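Local coordinates for protein GH127 beta-L-arabinofuranoside (Geobacillus stearothermophilus, PDB 4QK0) that probably hydrolyses terminal beta-L-arabinofuranosidic linkages in arabinose-containing sugars, as a glycoside hydrolase of family GH127, at residues F342-M347 with D358-A363; F74-V79 with L119-T124. All blocks are in the same frame, centred on the assembly; numbering follows the deposited sequence.

In the fold
Both contacts lie in the helical GH127 catalytic domain, which belongs to the six-hairpin glycosidase clan and whose fold is an (alpha/alpha)6 barrel. Contact 2 comes first along the chain: it joins the start of helix 76-92 to the turn leading into helix 122-126, bridging an intervening piece that is mostly helix. Contact 1 follows more than two hundred residues later and pairs helix 334-350 with helix 354-365. Their centres are about 30 Å apart and their nearest atoms about 12 Å, without touching. Contact 1 thus joins two consecutive helices in the interior, beside beta-domain residues such as Arg486, whereas contact 2, about 23 Å from the centre of the chain, ties together two helix starts well separated in sequence.

Contact 1 (F342-M347 with D358-A363); sequences FWTRRM and DVMERA
Thr344 and Met360 meet where helix 334-350 packs against helix 354-365 as an antiparallel helical hairpin, part of the mainly helical (alpha/alpha)6-barrel catalytic domain of this GH127 enzyme. The short segments run at 162° to each other, their axes approaching to 9.0 Å, and the CA atoms of these two residues are the nearest pair.

The contact is largely apolar. Thr344 CG2 rests against Val359 CG1, at 4.0 Å. The CB of Thr344 lies 3.8 Å from Met360 CB, so the two side chains pass each other at an angle close to their roots. Met360, modelled as selenomethionine, leaves its helix with CG anti to the backbone N (chi1 178°) and runs extended through CG to SE (chi2 -177°); the placement of its terminal methyl beyond that is doubtful.

Polar groups are served outside the pair. Thr344 OG1 is hydrogen-bonded to Val341 O of its own helix, while Asp358 and Glu361, whose side chains leave their helix away from the contact, form salt bridges with Arg486. Trp296 of helix 286-302 touches both Thr344 and Val359. A glycine in place of Thr344 would probably open a gap facing Val359 and Met360 and leave Val341 O without its bond from the hydroxyl. Besides meeting Val359, the threonine methyl sits against the opposing backbone, with Thr344 CG2 3.8 Å from Met360 N.

Contact 2 (F74-V79 with L119-T124); sequences FQDSDV and LNTYYT
Asp76 has the most surface buried here, and its carboxylate takes hold of Thr121 through both oxygens. OD1 accepts the hydroxyl of Thr121, with OG1 2.6 Å away, and OD2 accepts the backbone amide, Thr121 N, at 2.9 Å. The second bond is nearly straight, at 167°. Each oxygen uses its syn lone pair, on the side of its partner oxygen, so one residue fills the fork of the carboxylate and fixes its rotation.

Thr121 presents both donors because its hydroxyl lies between the backbone N and the carbonyl carbon (chi1 60°), turned to the same side as its own amide. Its CG2 comes 3.4 Å from Asp76 OD1. Phe58 of helix 54-61 touches both residues. Within the (alpha/alpha)6-barrel catalytic domain, the arrangement ties the beginning of helix 76-92 to the turn ahead of helix 122-126, with the aspartate side chain reaching across to the backbone of the turn. A water lies within hydrogen-bonding distance of Asp76 OD2 (3.0 Å) and Leu119 O (2.6 Å), linking the carboxylate to the residue before Asn120.

Asn120 lays its CA 3.4 Å from Asp76 OD2, while its side chain works on its own segment. OD1 caps the helix that follows, accepting Tyr123 N in the carbonyl plane at 2.9 Å. The hydroxyl of Thr124 donates to Asn120 O from above the carbonyl plane, and Gln114 is a further partner of that hydroxyl.

Contact 1 (F342-M347 with D358-A363)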
ATOM      1  N   PHE A 342       3.322 -27.521  -7.179  1.00 25.06           N
ATOM      2  CA  PHE A 342       3.308 -28.243  -8.458  1.00 27.78           C
ATOM      3  C   PHE A 342       4.643 -28.035  -9.187  1.00 26.78           C
ATOM      4  O   PHE A 342       5.198 -28.979  -9.742  1.00 26.63           O
ATOM      5  CB  PHE A 342       2.190 -27.817  -9.406  1.00 28.24           C
ATOM      6  CG  PHE A 342       0.786 -27.981  -8.869  1.00 29.43           C
ATOM      7  CD1 PHE A 342       0.457 -28.978  -7.960  1.00 29.11           C
ATOM      8  CD2 PHE A 342      -0.221 -27.129  -9.303  1.00 32.70           C
ATOM      9  CE1 PHE A 342      -0.855 -29.117  -7.492  1.00 32.22           C
ATOM     10  CE2 PHE A 342      -1.552 -27.272  -8.844  1.00 33.05           C
ATOM     11  CZ  PHE A 342      -1.863 -28.278  -7.942  1.00 30.84           C
ATOM     12  N   TRP A 343       5.115 -26.804  -9.214  1.00 23.79           N
ATOM     13  CA  TRP A 343       6.351 -26.476  -9.891  1.00 24.43           C
ATOM     14  C   TRP A 343       7.504 -27.258  -9.294  1.00 26.92           C
ATOM     15  O   TRP A 343       8.278 -27.865 -10.038  1.00 26.92           O
ATOM     16  CB  TRP A 343       6.631 -25.014  -9.770  1.00 24.65           C
ATOM     17  CG  TRP A 343       7.786 -24.549 -10.548  1.00 28.13           C
ATOM     18  CD1 TRP A 343       8.359 -25.163 -11.627  1.00 29.28           C
ATOM     19  CD2 TRP A 343       8.488 -23.313 -10.382  1.00 26.94           C
ATOM     20  NE1 TRP A 343       9.364 -24.388 -12.123  1.00 28.25           N
ATOM     21  CE2 TRP A 343       9.462 -23.242 -11.397  1.00 26.40           C
ATOM     22  CE3 TRP A 343       8.359 -22.241  -9.497  1.00 26.15           C
ATOM     23  CZ2 TRP A 343      10.356 -22.145 -11.528  1.00 27.44           C
ATOM     24  CZ3 TRP A 343       9.239 -21.152  -9.622  1.00 27.00           C
ATOM     25  CH2 TRP A 343      10.214 -21.105 -10.635  1.00 24.39           C
ATOM     26  N   THR A 344       7.586 -27.307  -7.972  1.00 25.63           N
ATOM     27  CA  THR A 344       8.705 -27.966  -7.331  1.00 29.34           C
ATOM     28  C   THR A 344       8.777 -29.441  -7.730  1.00 31.85           C
ATOM     29  O   THR A 344       9.845 -30.017  -7.878  1.00 33.17           O
ATOM     30  CB  THR A 344       8.648 -27.891  -5.790  1.00 31.05           C
ATOM     31  OG1 THR A 344       7.420 -28.471  -5.318  1.00 29.57           O
ATOM     32  CG2 THR A 344       8.714 -26.434  -5.321  1.00 32.59           C
ATOM     33  N   ARG A 345       7.636 -30.067  -7.853  1.00 32.84           N
ATOM     34  CA  ARG A 345       7.614 -31.450  -8.217  1.00 34.35           C
ATOM     35  C   ARG A 345       8.240 -31.681  -9.602  1.00 30.49           C
ATOM     36  O   ARG A 345       8.933 -32.636  -9.768  1.00 29.33           O
ATOM     37  CB  ARG A 345       6.195 -31.989  -8.160  1.00 35.09           C
ATOM     38  CG  ARG A 345       6.136 -33.509  -8.094  1.00 39.84           C
ATOM     39  CD  ARG A 345       4.696 -33.920  -8.235  1.00 45.93           C
ATOM     40  NE  ARG A 345       4.517 -35.327  -8.515  1.00 49.53           N
ATOM     41  CZ  ARG A 345       3.335 -35.879  -8.765  1.00 48.82           C
ATOM     42  NH1 ARG A 345       2.221 -35.145  -8.759  1.00 48.68           N
ATOM     43  NH2 ARG A 345       3.262 -37.173  -9.019  1.00 49.92           N
ATOM     44  N   ARG A 346       7.950 -30.835 -10.586  1.00 30.72           N
ATOM     45  CA  ARG A 346       8.575 -30.943 -11.882  1.00 30.91           C
ATOM     46  C   ARG A 346      10.044 -30.582 -11.834  1.00 31.48           C
ATOM     47  O   ARG A 346      10.846 -31.124 -12.617  1.00 31.03           O
ATOM     48  CB  ARG A 346       7.890 -30.060 -12.911  1.00 31.35           C
ATOM     49  CG  ARG A 346       6.474 -30.493 -13.222  1.00 34.20           C
ATOM     50  CD  ARG A 346       6.425 -31.887 -13.813  1.00 36.56           C
ATOM     51  NE  ARG A 346       5.163 -32.187 -14.474  1.00 41.17           N
ATOM     52  CZ  ARG A 346       4.890 -33.330 -15.105  1.00 41.40           C
ATOM     53  NH1 ARG A 346       5.803 -34.285 -15.165  1.00 39.77           N
ATOM     54  NH2 ARG A 346       3.682 -33.539 -15.663  1.00 42.87           N
HETATM   55  N   MSE A 347      10.414 -29.626 -10.975  1.00 27.21           N
HETATM   56  CA  MSE A 347      11.844 -29.266 -10.884  1.00 24.94           C
HETATM   57  C   MSE A 347      12.580 -30.481 -10.382  1.00 24.00           C
HETATM   58  O   MSE A 347      13.676 -30.751 -10.811  1.00 25.63           O
HETATM   59  CB  MSE A 347      12.157 -28.099  -9.979  1.00 22.70           C
HETATM   60  CG  MSE A 347      11.623 -26.748 -10.468  1.00 22.48           C
HETATM   61 SE   MSE A 347      12.375 -26.193 -12.177  1.00 27.18          SE
HETATM   62  CE  MSE A 347      14.224 -25.789 -11.651  1.00 23.41           C
ATOM     63  N   ASP A 358      12.786 -28.536  -0.401  1.00 26.55           N
ATOM     64  CA  ASP A 358      12.803 -27.624   0.737  1.00 28.83           C
ATOM     65  C   ASP A 358      11.728 -26.576   0.555  1.00 23.47           C
ATOM     66  O   ASP A 358      10.922 -26.369   1.470  1.00 21.84           O
ATOM     67  CB  ASP A 358      14.159 -26.961   0.924  1.00 28.15           C
ATOM     68  CG  ASP A 358      15.212 -27.922   1.486  1.00 31.21           C
ATOM     69  OD1 ASP A 358      14.878 -29.030   2.054  1.00 32.10           O
ATOM     70  OD2 ASP A 358      16.399 -27.537   1.402  1.00 25.76           O
ATOM     71  N   VAL A 359      11.625 -26.041  -0.641  1.00 21.37           N
ATOM     72  CA  VAL A 359      10.560 -25.108  -0.987  1.00 20.80           C
ATOM     73  C   VAL A 359       9.193 -25.753  -0.987  1.00 25.44           C
ATOM     74  O   VAL A 359       8.201 -25.172  -0.473  1.00 24.53           O
ATOM     75  CB  VAL A 359      10.847 -24.417  -2.305  1.00 20.84           C
ATOM     76  CG1 VAL A 359       9.702 -23.560  -2.765  1.00 21.78           C
ATOM     77  CG2 VAL A 359      12.042 -23.509  -2.118  1.00 25.05           C
HETATM   78  N   MSE A 360       9.093 -26.929  -1.586  1.00 24.39           N
HETATM   79  CA  MSE A 360       7.851 -27.645  -1.603  1.00 24.49           C
HETATM   80  C   MSE A 360       7.359 -27.748  -0.179  1.00 25.66           C
HETATM   81  O   MSE A 360       6.176 -27.535   0.081  1.00 21.11           O
HETATM   82  CB  MSE A 360       8.128 -29.057  -2.179  1.00 27.22           C
HETATM   83  CG  MSE A 360       6.900 -29.924  -2.191  1.00 30.72           C
HETATM   84 SE   MSE A 360       7.210 -31.773  -2.831  1.00 34.84          SE
HETATM   85  CE  MSE A 360       7.522 -31.243  -4.557  1.00 27.67           C
ATOM     86  N   GLU A 361       8.255 -28.153   0.737  1.00 25.50           N
ATOM     87  CA  GLU A 361       7.882 -28.390   2.122  1.00 26.05           C
ATOM     88  C   GLU A 361       7.483 -27.079   2.792  1.00 27.66           C
ATOM     89  O   GLU A 361       6.473 -27.010   3.508  1.00 25.76           O
ATOM     90  CB  GLU A 361       9.038 -29.047   2.842  1.00 28.82           C
ATOM     91  CG  GLU A 361       8.929 -29.130   4.344  1.00 29.08           C
ATOM     92  CD  GLU A 361      10.103 -29.849   4.961  1.00 30.18           C
ATOM     93  OE1 GLU A 361      11.199 -29.227   5.035  1.00 32.24           O
ATOM     94  OE2 GLU A 361       9.931 -31.029   5.419  1.00 26.53           O
ATOM     95  N   ARG A 362       8.263 -26.016   2.559  1.00 24.64           N
ATOM     96  CA  ARG A 362       7.893 -24.664   3.060  1.00 23.56           C
ATOM     97  C   ARG A 362       6.445 -24.259   2.654  1.00 25.27           C
ATOM     98  O   ARG A 362       5.637 -23.895   3.508  1.00 23.40           O
ATOM     99  CB  ARG A 362       8.880 -23.662   2.551  1.00 24.80           C
ATOM    100  CG  ARG A 362       8.735 -22.259   3.087  1.00 25.95           C
ATOM    101  CD  ARG A 362       9.720 -21.308   2.431  1.00 25.40           C
ATOM    102  NE  ARG A 362      11.095 -21.534   2.826  1.00 27.68           N
ATOM    103  CZ  ARG A 362      11.585 -21.302   4.041  1.00 38.30           C
ATOM    104  NH1 ARG A 362      10.832 -20.781   5.033  1.00 42.73           N
ATOM    105  NH2 ARG A 362      12.859 -21.539   4.286  1.00 39.94           N
ATOM    106  N   ALA A 363       6.100 -24.414   1.394  1.00 22.67           N
ATOM    107  CA  ALA A 363       4.752 -24.097   0.952  1.00 25.77           C
ATOM    108  C   ALA A 363       3.687 -24.988   1.556  1.00 26.47           C
ATOM    109  O   ALA A 363       2.607 -24.517   1.997  1.00 28.43           O
ATOM    110  CB  ALA A 363       4.635 -24.108  -0.541  1.00 23.42           C
TER

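Contact 2 (F74-V79 with L119-T124)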
ATOM      1  N   PHE A  74     -14.826 -18.848 -16.748  1.00 43.82           N
ATOM      2  CA  PHE A  74     -14.068 -20.044 -16.348  1.00 37.29           C
ATOM      3  C   PHE A  74     -14.779 -20.918 -15.306  1.00 33.26           C
ATOM      4  O   PHE A  74     -14.159 -21.716 -14.598  1.00 31.79           O
ATOM      5  CB  PHE A  74     -12.709 -19.611 -15.772  1.00 37.96           C
ATOM      6  CG  PHE A  74     -12.810 -18.538 -14.703  1.00 39.50           C
ATOM      7  CD1 PHE A  74     -13.261 -18.834 -13.423  1.00 42.47           C
ATOM      8  CD2 PHE A  74     -12.484 -17.209 -15.010  1.00 43.26           C
ATOM      9  CE1 PHE A  74     -13.387 -17.842 -12.455  1.00 49.17           C
ATOM     10  CE2 PHE A  74     -12.587 -16.216 -14.052  1.00 42.56           C
ATOM     11  CZ  PHE A  74     -13.030 -16.527 -12.771  1.00 49.14           C
ATOM     12  N   GLN A  75     -16.076 -20.757 -15.204  1.00 34.78           N
ATOM     13  CA  GLN A  75     -16.897 -21.571 -14.311  1.00 38.43           C
ATOM     14  C   GLN A  75     -16.725 -23.114 -14.517  1.00 37.27           C
ATOM     15  O   GLN A  75     -16.750 -23.875 -13.562  1.00 30.71           O
ATOM     16  CB  GLN A  75     -18.372 -21.163 -14.549  1.00 50.18           C
ATOM     17  CG  GLN A  75     -19.319 -21.414 -13.376  1.00 60.23           C
ATOM     18  CD  GLN A  75     -19.322 -20.298 -12.335  1.00 68.84           C
ATOM     19  OE1 GLN A  75     -18.580 -19.303 -12.430  1.00 61.53           O
ATOM     20  NE2 GLN A  75     -20.171 -20.456 -11.339  1.00 65.00           N
ATOM     21  N   ASP A  76     -16.583 -23.556 -15.775  1.00 32.25           N
ATOM     22  CA  ASP A  76     -16.395 -24.975 -16.088  1.00 29.36           C
ATOM     23  C   ASP A  76     -15.230 -25.562 -15.313  1.00 29.52           C
ATOM     24  O   ASP A  76     -15.257 -26.729 -14.937  1.00 26.52           O
ATOM     25  CB  ASP A  76     -16.168 -25.166 -17.599  1.00 30.32           C
ATOM     26  CG  ASP A  76     -17.427 -24.871 -18.458  1.00 33.68           C
ATOM     27  OD1 ASP A  76     -18.563 -24.666 -17.888  1.00 28.60           O
ATOM     28  OD2 ASP A  76     -17.285 -24.800 -19.720  1.00 31.56           O
ATOM     29  N   SER A  77     -14.179 -24.772 -15.061  1.00 28.86           N
ATOM     30  CA  SER A  77     -13.005 -25.311 -14.353  1.00 27.74           C
ATOM     31  C   SER A  77     -13.274 -25.660 -12.899  1.00 25.52           C
ATOM     32  O   SER A  77     -12.530 -26.452 -12.279  1.00 25.09           O
ATOM     33  CB  SER A  77     -11.862 -24.299 -14.357  1.00 29.41           C
ATOM     34  OG  SER A  77     -12.245 -23.160 -13.587  1.00 31.30           O
ATOM     35  N   ASP A  78     -14.277 -25.045 -12.309  1.00 27.24           N
ATOM     36  CA  ASP A  78     -14.650 -25.409 -10.919  1.00 32.09           C
ATOM     37  C   ASP A  78     -15.137 -26.867 -10.836  1.00 26.60           C
ATOM     38  O   ASP A  78     -14.828 -27.580  -9.901  1.00 20.85           O
ATOM     39  CB  ASP A  78     -15.749 -24.483 -10.402  1.00 37.28           C
ATOM     40  CG  ASP A  78     -15.209 -23.118 -10.025  1.00 43.68           C
ATOM     41  OD1 ASP A  78     -14.034 -23.045  -9.582  1.00 47.48           O
ATOM     42  OD2 ASP A  78     -15.988 -22.138 -10.092  1.00 48.08           O
ATOM     43  N   VAL A  79     -15.899 -27.280 -11.828  1.00 25.15           N
ATOM     44  CA  VAL A  79     -16.373 -28.643 -11.862  1.00 28.16           C
ATOM     45  C   VAL A  79     -15.178 -29.573 -12.018  1.00 26.63           C
ATOM     46  O   VAL A  79     -15.099 -30.619 -11.369  1.00 27.93           O
ATOM     47  CB  VAL A  79     -17.358 -28.838 -13.012  1.00 26.73           C
ATOM     48  CG1 VAL A  79     -17.812 -30.279 -13.081  1.00 28.63           C
ATOM     49  CG2 VAL A  79     -18.558 -27.952 -12.808  1.00 32.61           C
ATOM     50  N   LEU A 119     -15.806 -28.690 -25.697  1.00 28.96           N
ATOM     51  CA  LEU A 119     -16.609 -28.748 -24.476  1.00 30.25           C
ATOM     52  C   LEU A 119     -16.444 -27.431 -23.675  1.00 32.71           C
ATOM     53  O   LEU A 119     -15.427 -27.217 -22.942  1.00 32.28           O
ATOM     54  CB  LEU A 119     -16.123 -29.869 -23.603  1.00 29.46           C
ATOM     55  CG  LEU A 119     -17.094 -30.621 -22.693  1.00 29.97           C
ATOM     56  CD1 LEU A 119     -16.360 -31.135 -21.488  1.00 28.47           C
ATOM     57  CD2 LEU A 119     -18.322 -29.867 -22.279  1.00 33.16           C
ATOM     58  N   ASN A 120     -17.424 -26.554 -23.812  1.00 28.68           N
ATOM     59  CA  ASN A 120     -17.356 -25.247 -23.133  1.00 27.68           C
ATOM     60  C   ASN A 120     -18.751 -24.678 -23.055  1.00 26.11           C
ATOM     61  O   ASN A 120     -19.360 -24.404 -24.095  1.00 24.09           O
ATOM     62  CB  ASN A 120     -16.431 -24.299 -23.882  1.00 27.96           C
ATOM     63  CG  ASN A 120     -16.236 -22.975 -23.157  1.00 27.29           C
ATOM     64  OD1 ASN A 120     -17.115 -22.122 -23.143  1.00 26.27           O
ATOM     65  ND2 ASN A 120     -15.076 -22.805 -22.554  1.00 27.53           N
ATOM     66  N   THR A 121     -19.254 -24.514 -21.835  1.00 24.53           N
ATOM     67  CA  THR A 121     -20.638 -24.084 -21.669  1.00 25.33           C
ATOM     68  C   THR A 121     -20.876 -22.662 -22.119  1.00 27.16           C
ATOM     69  O   THR A 121     -21.853 -22.383 -22.827  1.00 26.56           O
ATOM     70  CB  THR A 121     -21.131 -24.278 -20.243  1.00 26.51           C
ATOM     71  OG1 THR A 121     -20.311 -23.517 -19.354  1.00 30.24           O
ATOM     72  CG2 THR A 121     -21.080 -25.737 -19.867  1.00 25.27           C
ATOM     73  N   TYR A 122     -19.944 -21.765 -21.819  1.00 27.84           N
ATOM     74  CA  TYR A 122     -20.116 -20.374 -22.173  1.00 27.39           C
ATOM     75  C   TYR A 122     -20.254 -20.157 -23.660  1.00 31.53           C
ATOM     76  O   TYR A 122     -21.131 -19.418 -24.120  1.00 31.86           O
ATOM     77  CB  TYR A 122     -18.930 -19.589 -21.644  1.00 30.25           C
ATOM     78  CG  TYR A 122     -18.962 -18.100 -21.951  1.00 32.33           C
ATOM     79  CD1 TYR A 122     -18.396 -17.616 -23.102  1.00 37.87           C
ATOM     80  CD2 TYR A 122     -19.542 -17.182 -21.059  1.00 36.34           C
ATOM     81  CE1 TYR A 122     -18.426 -16.254 -23.399  1.00 42.10           C
ATOM     82  CE2 TYR A 122     -19.566 -15.820 -21.330  1.00 38.14           C
ATOM     83  CZ  TYR A 122     -19.008 -15.368 -22.509  1.00 39.34           C
ATOM     84  OH  TYR A 122     -19.060 -14.054 -22.845  1.00 36.97           O
ATOM     85  N   TYR A 123     -19.384 -20.799 -24.436  1.00 31.22           N
ATOM     86  CA  TYR A 123     -19.459 -20.701 -25.922  1.00 30.47           C
ATOM     87  C   TYR A 123     -20.411 -21.683 -26.592  1.00 30.34           C
ATOM     88  O   TYR A 123     -20.480 -21.743 -27.782  1.00 38.13           O
ATOM     89  CB  TYR A 123     -18.077 -20.864 -26.509  1.00 27.66           C
ATOM     90  CG  TYR A 123     -17.245 -19.627 -26.344  1.00 26.97           C
ATOM     91  CD1 TYR A 123     -17.539 -18.477 -27.055  1.00 26.68           C
ATOM     92  CD2 TYR A 123     -16.194 -19.598 -25.439  1.00 26.30           C
ATOM     93  CE1 TYR A 123     -16.762 -17.337 -26.908  1.00 30.02           C
ATOM     94  CE2 TYR A 123     -15.417 -18.492 -25.286  1.00 25.40           C
ATOM     95  CZ  TYR A 123     -15.718 -17.363 -25.992  1.00 27.83           C
ATOM     96  OH  TYR A 123     -14.909 -16.274 -25.835  1.00 32.95           O
ATOM     97  N   THR A 124     -21.079 -22.500 -25.821  1.00 30.01           N
ATOM     98  CA  THR A 124     -22.174 -23.310 -26.349  1.00 34.13           C
ATOM     99  C   THR A 124     -23.510 -22.636 -26.093  1.00 33.64           C
ATOM    100  O   THR A 124     -24.319 -22.602 -26.972  1.00 36.13           O
ATOM    101  CB  THR A 124     -22.211 -24.697 -25.715  1.00 32.02           C
ATOM    102  OG1 THR A 124     -20.969 -25.381 -26.007  1.00 32.74           O
ATOM    103  CG2 THR A 124     -23.394 -25.484 -26.250  1.00 32.28           C
TER
HETATM  104  O   HOH W   1     -14.761 -26.016 -20.758  1.00 22.82           O